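Local coordinates for protein probable thiosulfate sulfurtransferase (Thermus thermophilus, PDB 2EG3) that probably acts as a sulfurtransferase, passing sulfur from thiosulfate to an acceptor such as cyanide, and binds zinc, at residues P63-D68 against E88-T93; A7-T12 against G21-A26; A164-F169 against A198-V203; L31-L36 against L75-F80. All coordinates share one frame; numbering follows the deposited sequence.

Interactions 1, 2 and 4 belong to the first rhodanese-like domain, interaction 3 to the second. Interactions 1 and 2 share one parallel sheet, where strands 64-67 and 8-11 are neighbours, and Asp68 OD2 is 2.8 Å from Thr12 OG1, a hydrogen bond between them. Helix 73-84 of interaction 4 lies on the same sheet, with Leu66 CD2 3.5 Å from Ala79 CA. Helix 197-206 of interaction 3 meets it across the domains, where Phe201 CE2 is 3.7 Å from Phe80 CD1 in an edge-to-face pair. Interaction 4 holds a sulfate through Arg77 and is nearest the annotated metal site: the Ala33 side chain is about 11 Å from the zinc ion.

Interaction 1: P63-D68 against E88-T93; sequences PVVLYD and EVQLWT
Val64 and Glu88 begin the pairing of two parallel strands: Val64 N donates to Glu88 O at 2.9 Å, almost straight. Leu66 N repeats this with Gln90 O, at an N-H...O angle of 171°. In the return direction Trp92 N reaches Leu66 O at 2.9 Å, while Gln90 N to Val64 O is weak and bent. A water donates to both Val64 O and Gln90 OE1, bridging the strands beside that bond. CA-H groups fill in between; Tyr67 CA lies 3.2 Å from Trp92 O.

Val65, Tyr67, Gln90 and Trp92 occupy one face of the sheet. With CG1 of Val65 anti to its N (chi1 172°), this methyl packs at 3.8 Å from Trp92 CE3, obliquely to the indole. On the other face Leu66 CD1 leans across to Val89 CB, 3.8 Å away.

Further out, helix 73-84 lies against the Leu66 and Leu91 side through Leu75 and Ala79. Trp96 meets Trp92 edge-to-face on the opposite side. The Tyr67 hydroxyl is bonded to Leu23 N, and Asp68 OD2 to Thr12, Thr72 and Arg74, so the strand's C-terminal end is tied to the 21-26 loop and the start of helix 73-84. Strand 89-92 is outermost in the sheet within this chain; with strand 64-67 and helix 73-84 it forms a beta-alpha-beta crossover, the building unit of the alpha/beta rhodanese fold.

Interaction 2: A7-T12 against G21-A26; sequences AVLVDT and GHLPGA
Apolar contact between Leu9 on strand 8-11 and the turn of Leu23 to Ala26 sets the strand against the loop between helix 15-20 and strand 27-28. Leu9 does most of the touching: its CB meets Ala26 CB at 3.8 Å, and CD1 comes to 3.9 Å from Leu23 CB, the two leucine side chains crossing at about a right angle. No direct hydrogen bond spans the segments. Instead Ala26 CA-H points at Leu9 O at 3.3 Å, and a water accepts from Leu9 N and donates weakly to Gly25 O.

The turn is type II, closed by Ala26 N to Leu23 O at 2.9 Å, with Gly25 supplying the positive phi of 84°. His22 ND1 grips the same Leu23 O at 3.2 Å from the other face of the peptide, its ring folded back between its own N and carbonyl carbon (chi1 48°). His22 CB lies beside Asp11 OD2, 3.4 Å away, while the carboxylate itself is held by a salt bridge to Arg13.

Loop 21-26 thus carries the chain from helix 15-20 back to the sheet beside strand 8-11, and its His-Leu-Pro-Gly-Ala run matches the N-terminal signature of rhodanese domains.

Interaction 3: A164-F169 against A198-V203; sequences APLELF and AVAFFV
Leu166 and Phe169 sit on a 3-10 turn laid beside helix 197-206, its backbone coming nearest at Phe169 and Ala200, whose CA atoms are 6.0 Å apart. The turn is fixed by Leu168 N to Pro165 O and Phe169 N to Leu166 O, which presents the side chains of Leu166 and Phe169 to the helix. Ala200 CB stands over the centre of the Phe169 ring, 3.7 Å from the centroid and only 1° off the ring normal, a textbook CH-pi contact. At the ring's edge, Val203 CG1 lies 4.1 Å from Phe169 CD1, and both methyls of Val203 also rest 3.5 Å from Phe169 O.

Leu166 meets Val199, one turn before Val203: its CG is anti to the backbone N (chi1 -172°), which points the branch toward the helix, CD1 3.8 Å from Val199 CB, the two side chains crossing at about a right angle. Leu175 and Leu179 of helix 175-179 also touch the Phe169 ring. Replacing Phe169 by a serine would probably leave the Ala200 methyl without its aromatic platform and open a gap between turn and helix. Backbone bonds to Asp136 and Val137 anchor the turn, whereas between these segments the contact rests on apolar packing and the CH-pi contact.

Interaction 4: L31-L36 against L75-F80; sequences LSAPKL and LCRTAF. With SO4 (sulfate ion), chain G.
Arg77 and Thr78, on helix 73-84 of the first rhodanese-like domain, pin the loop 31-36 at its Leu31 end. Thr78 OG1 accepts from Leu31 N at 3.1 Å and also bonds Arg74 O one turn back in the helix, so one hydroxyl links loop and helix backbone. Thr78 CG2 lies 4.2 Å from Leu31 CD1, with the two side chains crossing at about a right angle.

Arg77 takes the other end of the same residue. Its chain runs out extended and then turns at CG-CD (chi3 72°), which brings Arg77 NE to Leu31 O at 2.7 Å. The bond is nearly straight, 167°, and the oxygen lies in the guanidinium plane. The bend also lays Arg77 CD against Ala33 CB, 3.7 Å away.

At its far edge the guanidinium holds a sulfate by two bonds: Arg77 NH1 to O3 and Arg77 NH2 to O1, both 3.0 Å. Arg77 NH2 also has a water at 2.8 Å, so each of the three nitrogens is engaged and the group's rotation is fixed. A methionine in place of Arg77 would probably leave Leu31 O without its donor and the sulfate with one cationic partner fewer.

Arg77 NH1 also bonds Ala195 O, joining the two rhodanese-like domains, and Arg196 binds the same sulfate. Ala195 and Arg196 lie in a Cys-His-Ser-Gly-Ala-Arg run that matches the CxxGxR active-site loop of rhodaneses. The sulfate, though probably from the crystallisation liquor, thus probably marks an anion-binding spot beside that loop.

Interaction 1: P63-D68 against E88-T93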
loop_
_atom_site.group_PDB
_atom_site.type_symbol
_atom_site.label_atom_id
_atom_site.label_comp_id
_atom_site.label_asym_id
_atom_site.label_seq_id
_atom_site.Cartn_x
_atom_site.Cartn_y
_atom_site.Cartn_z
ATOM N N PRO A 63 2.401 -2.560 18.329
ATOM C CA PRO A 63 2.844 -1.917 17.085
ATOM C C PRO A 63 3.549 -2.933 16.201
ATOM O O PRO A 63 4.136 -3.895 16.691
ATOM C CB PRO A 63 3.786 -0.840 17.572
ATOM C CG PRO A 63 4.503 -1.569 18.750
ATOM C CD PRO A 63 3.365 -2.325 19.432
ATOM N N VAL A 64 3.467 -2.718 14.891
ATOM C CA VAL A 64 4.114 -3.593 13.934
ATOM C C VAL A 64 5.179 -2.778 13.215
ATOM O O VAL A 64 4.955 -1.621 12.858
ATOM C CB VAL A 64 3.101 -4.131 12.873
ATOM C CG1 VAL A 64 3.844 -4.811 11.730
ATOM C CG2 VAL A 64 2.155 -5.127 13.527
ATOM N N VAL A 65 6.350 -3.369 13.045
ATOM C CA VAL A 65 7.423 -2.702 12.298
ATOM C C VAL A 65 7.694 -3.627 11.132
ATOM O O VAL A 65 8.000 -4.809 11.318
ATOM C CB VAL A 65 8.719 -2.538 13.131
ATOM C CG1 VAL A 65 9.863 -2.003 12.210
ATOM C CG2 VAL A 65 8.482 -1.537 14.273
ATOM N N LEU A 66 7.534 -3.111 9.916
ATOM C CA LEU A 66 7.773 -3.918 8.731
ATOM C C LEU A 66 9.113 -3.485 8.169
ATOM O O LEU A 66 9.412 -2.309 8.170
ATOM C CB LEU A 66 6.680 -3.688 7.675
ATOM C CG LEU A 66 5.237 -4.033 8.061
ATOM C CD1 LEU A 66 4.495 -2.815 8.543
ATOM C CD2 LEU A 66 4.502 -4.619 6.817
ATOM N N TYR A 67 9.903 -4.424 7.683
ATOM C CA TYR A 67 11.218 -4.050 7.151
ATOM C C TYR A 67 11.496 -4.741 5.822
ATOM O O TYR A 67 10.951 -5.800 5.535
ATOM C CB TYR A 67 12.337 -4.383 8.181
ATOM C CG TYR A 67 12.580 -5.853 8.454
ATOM C CD1 TYR A 67 13.420 -6.606 7.642
ATOM C CD2 TYR A 67 11.975 -6.501 9.542
ATOM C CE1 TYR A 67 13.646 -7.967 7.890
ATOM C CE2 TYR A 67 12.217 -7.852 9.811
ATOM C CZ TYR A 67 13.039 -8.575 8.996
ATOM O OH TYR A 67 13.277 -9.896 9.265
ATOM N N ASP A 68 12.362 -4.131 5.020
ATOM C CA ASP A 68 12.742 -4.694 3.724
ATOM C C ASP A 68 14.018 -3.920 3.355
ATOM O O ASP A 68 14.390 -2.966 4.046
ATOM C CB ASP A 68 11.646 -4.400 2.678
ATOM C CG ASP A 68 11.704 -5.341 1.464
ATOM O OD1 ASP A 68 12.800 -5.806 1.082
ATOM O OD2 ASP A 68 10.621 -5.595 0.877
ATOM N N GLU A 88 -1.072 -0.361 14.075
ATOM C CA GLU A 88 -0.197 0.804 14.032
ATOM C C GLU A 88 1.078 0.271 13.381
ATOM O O GLU A 88 1.680 -0.685 13.889
ATOM C CB GLU A 88 0.082 1.323 15.452
ATOM C CG GLU A 88 -1.157 1.880 16.125
ATOM C CD GLU A 88 -1.873 2.914 15.266
ATOM O OE1 GLU A 88 -1.236 3.924 14.880
ATOM O OE2 GLU A 88 -3.079 2.711 14.977
ATOM N N VAL A 89 1.476 0.856 12.251
ATOM C CA VAL A 89 2.651 0.359 11.543
ATOM C C VAL A 89 3.728 1.396 11.261
ATOM O O VAL A 89 3.477 2.589 11.218
ATOM C CB VAL A 89 2.256 -0.266 10.178
ATOM C CG1 VAL A 89 1.203 -1.364 10.389
ATOM C CG2 VAL A 89 1.719 0.821 9.265
ATOM N N GLN A 90 4.935 0.896 11.048
ATOM C CA GLN A 90 6.081 1.739 10.733
ATOM C C GLN A 90 6.910 0.982 9.723
ATOM O O GLN A 90 6.957 -0.234 9.771
ATOM C CB GLN A 90 6.959 1.938 11.960
ATOM C CG GLN A 90 6.542 3.014 12.892
ATOM C CD GLN A 90 7.468 3.027 14.100
ATOM O OE1 GLN A 90 7.472 2.097 14.903
ATOM N NE2 GLN A 90 8.271 4.070 14.211
ATOM N N LEU A 91 7.599 1.702 8.844
ATOM C CA LEU A 91 8.454 1.070 7.839
ATOM C C LEU A 91 9.901 1.286 8.273
ATOM O O LEU A 91 10.253 2.360 8.752
ATOM C CB LEU A 91 8.252 1.713 6.473
ATOM C CG LEU A 91 6.836 1.741 5.903
ATOM C CD1 LEU A 91 6.861 2.437 4.529
ATOM C CD2 LEU A 91 6.333 0.347 5.794
ATOM N N TRP A 92 10.723 0.259 8.104
ATOM C CA TRP A 92 12.138 0.296 8.509
ATOM C C TRP A 92 12.863 -0.142 7.268
ATOM O O TRP A 92 12.855 -1.320 6.937
ATOM C CB TRP A 92 12.342 -0.716 9.633
ATOM C CG TRP A 92 13.674 -0.662 10.354
ATOM C CD1 TRP A 92 14.675 0.265 10.211
ATOM C CD2 TRP A 92 14.116 -1.588 11.344
ATOM N NE1 TRP A 92 15.723 -0.043 11.070
ATOM C CE2 TRP A 92 15.399 -1.174 11.772
ATOM C CE3 TRP A 92 13.546 -2.731 11.918
ATOM C CZ2 TRP A 92 16.122 -1.871 12.751
ATOM C CZ3 TRP A 92 14.265 -3.426 12.893
ATOM C CH2 TRP A 92 15.542 -2.989 13.298
ATOM N N THR A 93 13.493 0.795 6.567
ATOM C CA THR A 93 14.139 0.452 5.300
ATOM C C THR A 93 15.645 0.258 5.321
ATOM O O THR A 93 16.232 -0.196 4.331
ATOM C CB THR A 93 13.830 1.522 4.254
ATOM O OG1 THR A 93 14.349 2.785 4.703
ATOM C CG2 THR A 93 12.307 1.650 4.060
HETATM O O HOH W 1 5.014 0.496 14.704
#

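Interaction 2: A7-T12 against G21-A26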
loop_
_atom_site.group_PDB
_atom_site.type_symbol
_atom_site.label_atom_id
_atom_site.label_comp_id
_atom_site.label_asym_id
_atom_site.label_seq_id
_atom_site.Cartn_x
_atom_site.Cartn_y
_atom_site.Cartn_z
ATOM N N ALA A 7 7.267 -4.468 19.836
ATOM C CA ALA A 7 6.832 -4.490 18.452
ATOM C C ALA A 7 6.830 -5.907 17.872
ATOM O O ALA A 7 7.617 -6.767 18.284
ATOM C CB ALA A 7 7.755 -3.606 17.624
ATOM N N VAL A 8 5.915 -6.155 16.931
ATOM C CA VAL A 8 5.901 -7.419 16.217
ATOM C C VAL A 8 6.589 -7.053 14.899
ATOM O O VAL A 8 6.253 -6.040 14.288
ATOM C CB VAL A 8 4.460 -7.930 15.927
ATOM C CG1 VAL A 8 4.525 -9.193 15.056
ATOM C CG2 VAL A 8 3.767 -8.281 17.249
ATOM N N LEU A 9 7.537 -7.873 14.459
ATOM C CA LEU A 9 8.265 -7.573 13.232
ATOM C C LEU A 9 7.728 -8.379 12.070
ATOM O O LEU A 9 7.426 -9.557 12.210
ATOM C CB LEU A 9 9.738 -7.909 13.417
ATOM C CG LEU A 9 10.326 -7.249 14.667
ATOM C CD1 LEU A 9 11.757 -7.776 14.939
ATOM C CD2 LEU A 9 10.299 -5.759 14.469
ATOM N N VAL A 10 7.646 -7.730 10.911
ATOM C CA VAL A 10 7.166 -8.391 9.710
ATOM C C VAL A 10 8.188 -8.083 8.639
ATOM O O VAL A 10 8.471 -6.918 8.377
ATOM C CB VAL A 10 5.817 -7.840 9.296
ATOM C CG1 VAL A 10 5.404 -8.447 7.964
ATOM C CG2 VAL A 10 4.783 -8.154 10.423
ATOM N N ASP A 11 8.710 -9.144 8.037
ATOM C CA ASP A 11 9.745 -9.101 6.996
ATOM C C ASP A 11 9.018 -9.213 5.631
ATOM O O ASP A 11 8.416 -10.247 5.350
ATOM C CB ASP A 11 10.649 -10.317 7.240
ATOM C CG ASP A 11 11.907 -10.333 6.390
ATOM O OD1 ASP A 11 11.874 -9.840 5.233
ATOM O OD2 ASP A 11 12.927 -10.884 6.890
ATOM N N THR A 12 9.089 -8.177 4.795
ATOM C CA THR A 12 8.375 -8.231 3.510
ATOM C C THR A 12 9.211 -8.680 2.317
ATOM O O THR A 12 8.769 -8.581 1.166
ATOM C CB THR A 12 7.708 -6.858 3.188
ATOM O OG1 THR A 12 8.718 -5.853 2.958
ATOM C CG2 THR A 12 6.807 -6.414 4.358
ATOM N N GLY A 21 18.029 -15.643 6.645
ATOM C CA GLY A 21 18.240 -14.920 7.890
ATOM C C GLY A 21 17.293 -13.747 8.024
ATOM O O GLY A 21 17.225 -12.886 7.138
ATOM N N HIS A 22 16.544 -13.723 9.126
ATOM C CA HIS A 22 15.593 -12.658 9.415
ATOM C C HIS A 22 15.740 -12.251 10.872
ATOM O O HIS A 22 16.402 -12.945 11.646
ATOM C CB HIS A 22 14.136 -13.121 9.138
ATOM C CG HIS A 22 13.796 -14.463 9.724
ATOM N ND1 HIS A 22 13.371 -14.629 11.024
ATOM C CD2 HIS A 22 13.827 -15.699 9.181
ATOM C CE1 HIS A 22 13.157 -15.913 11.256
ATOM N NE2 HIS A 22 13.424 -16.582 10.152
ATOM N N LEU A 23 15.138 -11.134 11.246
ATOM C CA LEU A 23 15.242 -10.705 12.631
ATOM C C LEU A 23 14.517 -11.699 13.542
ATOM O O LEU A 23 13.453 -12.243 13.190
ATOM C CB LEU A 23 14.700 -9.297 12.803
ATOM C CG LEU A 23 15.743 -8.182 12.573
ATOM C CD1 LEU A 23 16.312 -8.200 11.121
ATOM C CD2 LEU A 23 15.096 -6.876 12.864
ATOM N N PRO A 24 15.098 -11.980 14.726
ATOM C CA PRO A 24 14.429 -12.933 15.618
ATOM C C PRO A 24 12.961 -12.607 15.875
ATOM O O PRO A 24 12.608 -11.483 16.222
ATOM C CB PRO A 24 15.280 -12.887 16.900
ATOM C CG PRO A 24 16.691 -12.518 16.369
ATOM C CD PRO A 24 16.334 -11.440 15.326
ATOM N N GLY A 25 12.114 -13.611 15.680
ATOM C CA GLY A 25 10.696 -13.432 15.901
ATOM C C GLY A 25 9.930 -12.827 14.739
ATOM O O GLY A 25 8.704 -12.798 14.775
ATOM N N ALA A 26 10.628 -12.358 13.702
ATOM C CA ALA A 26 9.911 -11.739 12.587
ATOM C C ALA A 26 9.075 -12.732 11.790
ATOM O O ALA A 26 9.499 -13.861 11.538
ATOM C CB ALA A 26 10.895 -11.036 11.635
HETATM O O HOH W 2 8.257 -10.175 16.007
#

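Interaction 3: A164-F169 against A198-V203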
loop_
_atom_site.group_PDB
_atom_site.type_symbol
_atom_site.label_atom_id
_atom_site.label_comp_id
_atom_site.label_asym_id
_atom_site.label_seq_id
_atom_site.Cartn_x
_atom_site.Cartn_y
_atom_site.Cartn_z
ATOM N N ALA A 164 1.772 11.634 -12.067
ATOM C CA ALA A 164 2.931 11.790 -11.199
ATOM C C ALA A 164 3.567 10.409 -11.198
ATOM O O ALA A 164 3.366 9.621 -10.276
ATOM C CB ALA A 164 2.518 12.199 -9.783
ATOM N N PRO A 165 4.344 10.095 -12.240
ATOM C CA PRO A 165 4.986 8.773 -12.313
ATOM C C PRO A 165 5.665 8.400 -10.994
ATOM O O PRO A 165 6.329 9.226 -10.365
ATOM C CB PRO A 165 5.947 8.922 -13.486
ATOM C CG PRO A 165 5.206 9.913 -14.388
ATOM C CD PRO A 165 4.733 10.942 -13.387
ATOM N N LEU A 166 5.494 7.144 -10.584
ATOM C CA LEU A 166 6.019 6.670 -9.307
ATOM C C LEU A 166 7.465 7.053 -8.961
ATOM O O LEU A 166 7.772 7.381 -7.811
ATOM C CB LEU A 166 5.858 5.148 -9.221
ATOM C CG LEU A 166 6.188 4.490 -7.872
ATOM C CD1 LEU A 166 5.208 4.959 -6.811
ATOM C CD2 LEU A 166 6.140 2.982 -8.029
ATOM N N GLU A 167 8.345 7.011 -9.951
ATOM C CA GLU A 167 9.743 7.334 -9.721
ATOM C C GLU A 167 9.934 8.680 -9.023
ATOM O O GLU A 167 10.871 8.845 -8.252
ATOM C CB GLU A 167 10.513 7.327 -11.043
ATOM C CG GLU A 167 10.153 6.177 -11.955
ATOM C CD GLU A 167 8.951 6.504 -12.854
ATOM O OE1 GLU A 167 9.105 7.403 -13.730
ATOM O OE2 GLU A 167 7.877 5.875 -12.684
ATOM N N LEU A 168 9.043 9.631 -9.284
ATOM C CA LEU A 168 9.145 10.954 -8.670
ATOM C C LEU A 168 9.127 10.910 -7.154
ATOM O O LEU A 168 9.764 11.733 -6.498
ATOM C CB LEU A 168 7.990 11.847 -9.122
ATOM C CG LEU A 168 7.907 12.150 -10.616
ATOM C CD1 LEU A 168 6.739 13.073 -10.877
ATOM C CD2 LEU A 168 9.217 12.782 -11.070
ATOM N N PHE A 169 8.374 9.959 -6.602
ATOM C CA PHE A 169 8.231 9.839 -5.160
ATOM C C PHE A 169 9.467 9.335 -4.426
ATOM O O PHE A 169 9.492 9.310 -3.188
ATOM C CB PHE A 169 7.019 8.957 -4.834
ATOM C CG PHE A 169 5.720 9.572 -5.247
ATOM C CD1 PHE A 169 5.047 10.448 -4.401
ATOM C CD2 PHE A 169 5.223 9.358 -6.532
ATOM C CE1 PHE A 169 3.894 11.116 -4.829
ATOM C CE2 PHE A 169 4.074 10.020 -6.972
ATOM C CZ PHE A 169 3.410 10.903 -6.119
ATOM N N ALA A 198 0.870 2.363 -2.946
ATOM C CA ALA A 198 1.153 2.544 -1.517
ATOM C C ALA A 198 2.481 3.265 -1.314
ATOM O O ALA A 198 2.682 3.914 -0.271
ATOM C CB ALA A 198 1.190 1.176 -0.785
ATOM N N VAL A 199 3.394 3.130 -2.270
ATOM C CA VAL A 199 4.697 3.818 -2.168
ATOM C C VAL A 199 4.397 5.318 -2.129
ATOM O O VAL A 199 4.820 6.046 -1.209
ATOM C CB VAL A 199 5.611 3.479 -3.373
ATOM C CG1 VAL A 199 6.912 4.312 -3.306
ATOM C CG2 VAL A 199 5.951 1.995 -3.365
ATOM N N ALA A 200 3.618 5.790 -3.101
ATOM C CA ALA A 200 3.257 7.200 -3.138
ATOM C C ALA A 200 2.469 7.636 -1.908
ATOM O O ALA A 200 2.649 8.756 -1.403
ATOM C CB ALA A 200 2.464 7.518 -4.419
ATOM N N PHE A 201 1.585 6.771 -1.425
ATOM C CA PHE A 201 0.799 7.066 -0.232
ATOM C C PHE A 201 1.702 7.334 0.998
ATOM O O PHE A 201 1.532 8.327 1.710
ATOM C CB PHE A 201 -0.103 5.868 0.053
ATOM C CG PHE A 201 -0.764 5.902 1.386
ATOM C CD1 PHE A 201 -1.973 6.568 1.561
ATOM C CD2 PHE A 201 -0.210 5.217 2.462
ATOM C CE1 PHE A 201 -2.634 6.541 2.795
ATOM C CE2 PHE A 201 -0.866 5.186 3.706
ATOM C CZ PHE A 201 -2.080 5.849 3.863
ATOM N N PHE A 202 2.642 6.430 1.258
ATOM C CA PHE A 202 3.517 6.605 2.417
ATOM C C PHE A 202 4.457 7.795 2.275
ATOM O O PHE A 202 4.685 8.536 3.238
ATOM C CB PHE A 202 4.297 5.319 2.683
ATOM C CG PHE A 202 3.469 4.259 3.341
ATOM C CD1 PHE A 202 2.946 4.477 4.606
ATOM C CD2 PHE A 202 3.204 3.055 2.697
ATOM C CE1 PHE A 202 2.162 3.514 5.233
ATOM C CE2 PHE A 202 2.421 2.083 3.314
ATOM C CZ PHE A 202 1.897 2.314 4.581
ATOM N N VAL A 203 4.999 7.988 1.085
ATOM C CA VAL A 203 5.888 9.132 0.873
ATOM C C VAL A 203 5.111 10.431 1.107
ATOM O O VAL A 203 5.569 11.308 1.845
ATOM C CB VAL A 203 6.463 9.115 -0.543
ATOM C CG1 VAL A 203 7.146 10.442 -0.855
ATOM C CG2 VAL A 203 7.453 7.949 -0.670
#

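Interaction 4: L31-L36 against L75-F80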
loop_
_atom_site.group_PDB
_atom_site.type_symbol
_atom_site.label_atom_id
_atom_site.label_comp_id
_atom_site.label_asym_id
_atom_site.label_seq_id
_atom_site.Cartn_x
_atom_site.Cartn_y
_atom_site.Cartn_z
ATOM N N LEU A 31 3.086 -9.623 0.614
ATOM C CA LEU A 31 1.784 -9.673 -0.046
ATOM C C LEU A 31 1.766 -9.246 -1.503
ATOM O O LEU A 31 2.339 -8.216 -1.847
ATOM C CB LEU A 31 0.785 -8.797 0.701
ATOM C CG LEU A 31 0.255 -9.350 2.024
ATOM C CD1 LEU A 31 -0.634 -8.300 2.720
ATOM C CD2 LEU A 31 -0.561 -10.621 1.718
ATOM N N SER A 32 1.099 -10.028 -2.353
ATOM C CA SER A 32 0.946 -9.637 -3.768
ATOM C C SER A 32 -0.195 -8.617 -3.797
ATOM O O SER A 32 -0.891 -8.465 -2.804
ATOM C CB SER A 32 0.553 -10.842 -4.627
ATOM O OG SER A 32 -0.576 -11.507 -4.077
ATOM N N ALA A 33 -0.401 -7.929 -4.924
ATOM C CA ALA A 33 -1.489 -6.937 -5.033
ATOM C C ALA A 33 -2.767 -7.608 -5.530
ATOM O O ALA A 33 -2.849 -8.030 -6.699
ATOM C CB ALA A 33 -1.109 -5.840 -6.018
ATOM N N PRO A 34 -3.777 -7.715 -4.674
ATOM C CA PRO A 34 -5.000 -8.358 -5.158
ATOM C C PRO A 34 -5.830 -7.391 -6.008
ATOM O O PRO A 34 -5.757 -6.162 -5.836
ATOM C CB PRO A 34 -5.722 -8.718 -3.874
ATOM C CG PRO A 34 -5.389 -7.541 -2.989
ATOM C CD PRO A 34 -3.897 -7.335 -3.251
ATOM N N LYS A 35 -6.600 -7.938 -6.939
ATOM C CA LYS A 35 -7.484 -7.106 -7.742
ATOM C C LYS A 35 -8.796 -7.054 -6.961
ATOM O O LYS A 35 -9.581 -8.015 -6.942
ATOM C CB LYS A 35 -7.650 -7.723 -9.134
ATOM C CG LYS A 35 -6.375 -7.536 -9.948
ATOM C CD LYS A 35 -6.495 -8.049 -11.374
ATOM C CE LYS A 35 -5.221 -7.751 -12.145
ATOM N NZ LYS A 35 -4.000 -8.384 -11.508
ATOM N N LEU A 36 -9.018 -5.934 -6.288
ATOM C CA LEU A 36 -10.188 -5.781 -5.436
ATOM C C LEU A 36 -11.329 -5.039 -6.070
ATOM O O LEU A 36 -11.118 -4.156 -6.916
ATOM C CB LEU A 36 -9.801 -5.036 -4.158
ATOM C CG LEU A 36 -8.706 -5.692 -3.332
ATOM C CD1 LEU A 36 -8.202 -4.667 -2.297
ATOM C CD2 LEU A 36 -9.245 -6.957 -2.657
ATOM N N LEU A 75 7.171 -3.774 0.370
ATOM C CA LEU A 75 7.135 -3.296 1.754
ATOM C C LEU A 75 5.930 -2.367 1.893
ATOM O O LEU A 75 5.098 -2.506 2.789
ATOM C CB LEU A 75 8.408 -2.507 2.087
ATOM C CG LEU A 75 8.357 -1.717 3.406
ATOM C CD1 LEU A 75 8.162 -2.699 4.581
ATOM C CD2 LEU A 75 9.685 -0.956 3.593
ATOM N N CYS A 76 5.812 -1.418 0.977
ATOM C CA CYS A 76 4.716 -0.474 1.069
ATOM C C CYS A 76 3.344 -1.108 0.875
ATOM O O CYS A 76 2.408 -0.760 1.566
ATOM C CB CYS A 76 4.916 0.675 0.071
ATOM S SG CYS A 76 6.340 1.699 0.547
ATOM N N ARG A 77 3.234 -2.015 -0.092
ATOM C CA ARG A 77 1.968 -2.689 -0.355
ATOM C C ARG A 77 1.507 -3.475 0.894
ATOM O O ARG A 77 0.332 -3.423 1.297
ATOM C CB ARG A 77 2.196 -3.625 -1.553
ATOM C CG ARG A 77 1.165 -4.672 -1.805
ATOM C CD ARG A 77 1.329 -5.200 -3.243
ATOM N NE ARG A 77 2.510 -6.043 -3.441
ATOM C CZ ARG A 77 3.547 -5.763 -4.224
ATOM N NH1 ARG A 77 3.617 -4.623 -4.919
ATOM N NH2 ARG A 77 4.505 -6.674 -4.374
ATOM N N THR A 78 2.446 -4.202 1.488
ATOM C CA THR A 78 2.168 -5.025 2.672
ATOM C C THR A 78 1.851 -4.161 3.897
ATOM O O THR A 78 0.887 -4.420 4.635
ATOM C CB THR A 78 3.352 -5.990 2.933
ATOM O OG1 THR A 78 3.544 -6.828 1.779
ATOM C CG2 THR A 78 3.072 -6.921 4.135
ATOM N N ALA A 79 2.651 -3.123 4.115
ATOM C CA ALA A 79 2.424 -2.222 5.229
ATOM C C ALA A 79 1.092 -1.497 5.052
ATOM O O ALA A 79 0.387 -1.199 6.031
ATOM C CB ALA A 79 3.564 -1.204 5.330
ATOM N N PHE A 80 0.725 -1.225 3.802
ATOM C CA PHE A 80 -0.534 -0.539 3.596
ATOM C C PHE A 80 -1.693 -1.422 4.061
ATOM O O PHE A 80 -2.592 -0.947 4.733
ATOM C CB PHE A 80 -0.742 -0.144 2.124
ATOM C CG PHE A 80 -2.013 0.644 1.903
ATOM C CD1 PHE A 80 -2.080 1.976 2.268
ATOM C CD2 PHE A 80 -3.188 0.013 1.450
ATOM C CE1 PHE A 80 -3.296 2.688 2.197
ATOM C CE2 PHE A 80 -4.405 0.726 1.383
ATOM C CZ PHE A 80 -4.457 2.046 1.754
HETATM S S SO4 G . 6.609 -5.213 -7.402
HETATM O O1 SO4 G . 6.856 -5.932 -6.109
HETATM O O2 SO4 G . 6.374 -6.218 -8.490
HETATM O O3 SO4 G . 5.403 -4.330 -7.269
HETATM O O4 SO4 G . 7.803 -4.376 -7.753
HETATM O O HOH W 3 4.987 -9.369 -3.766
#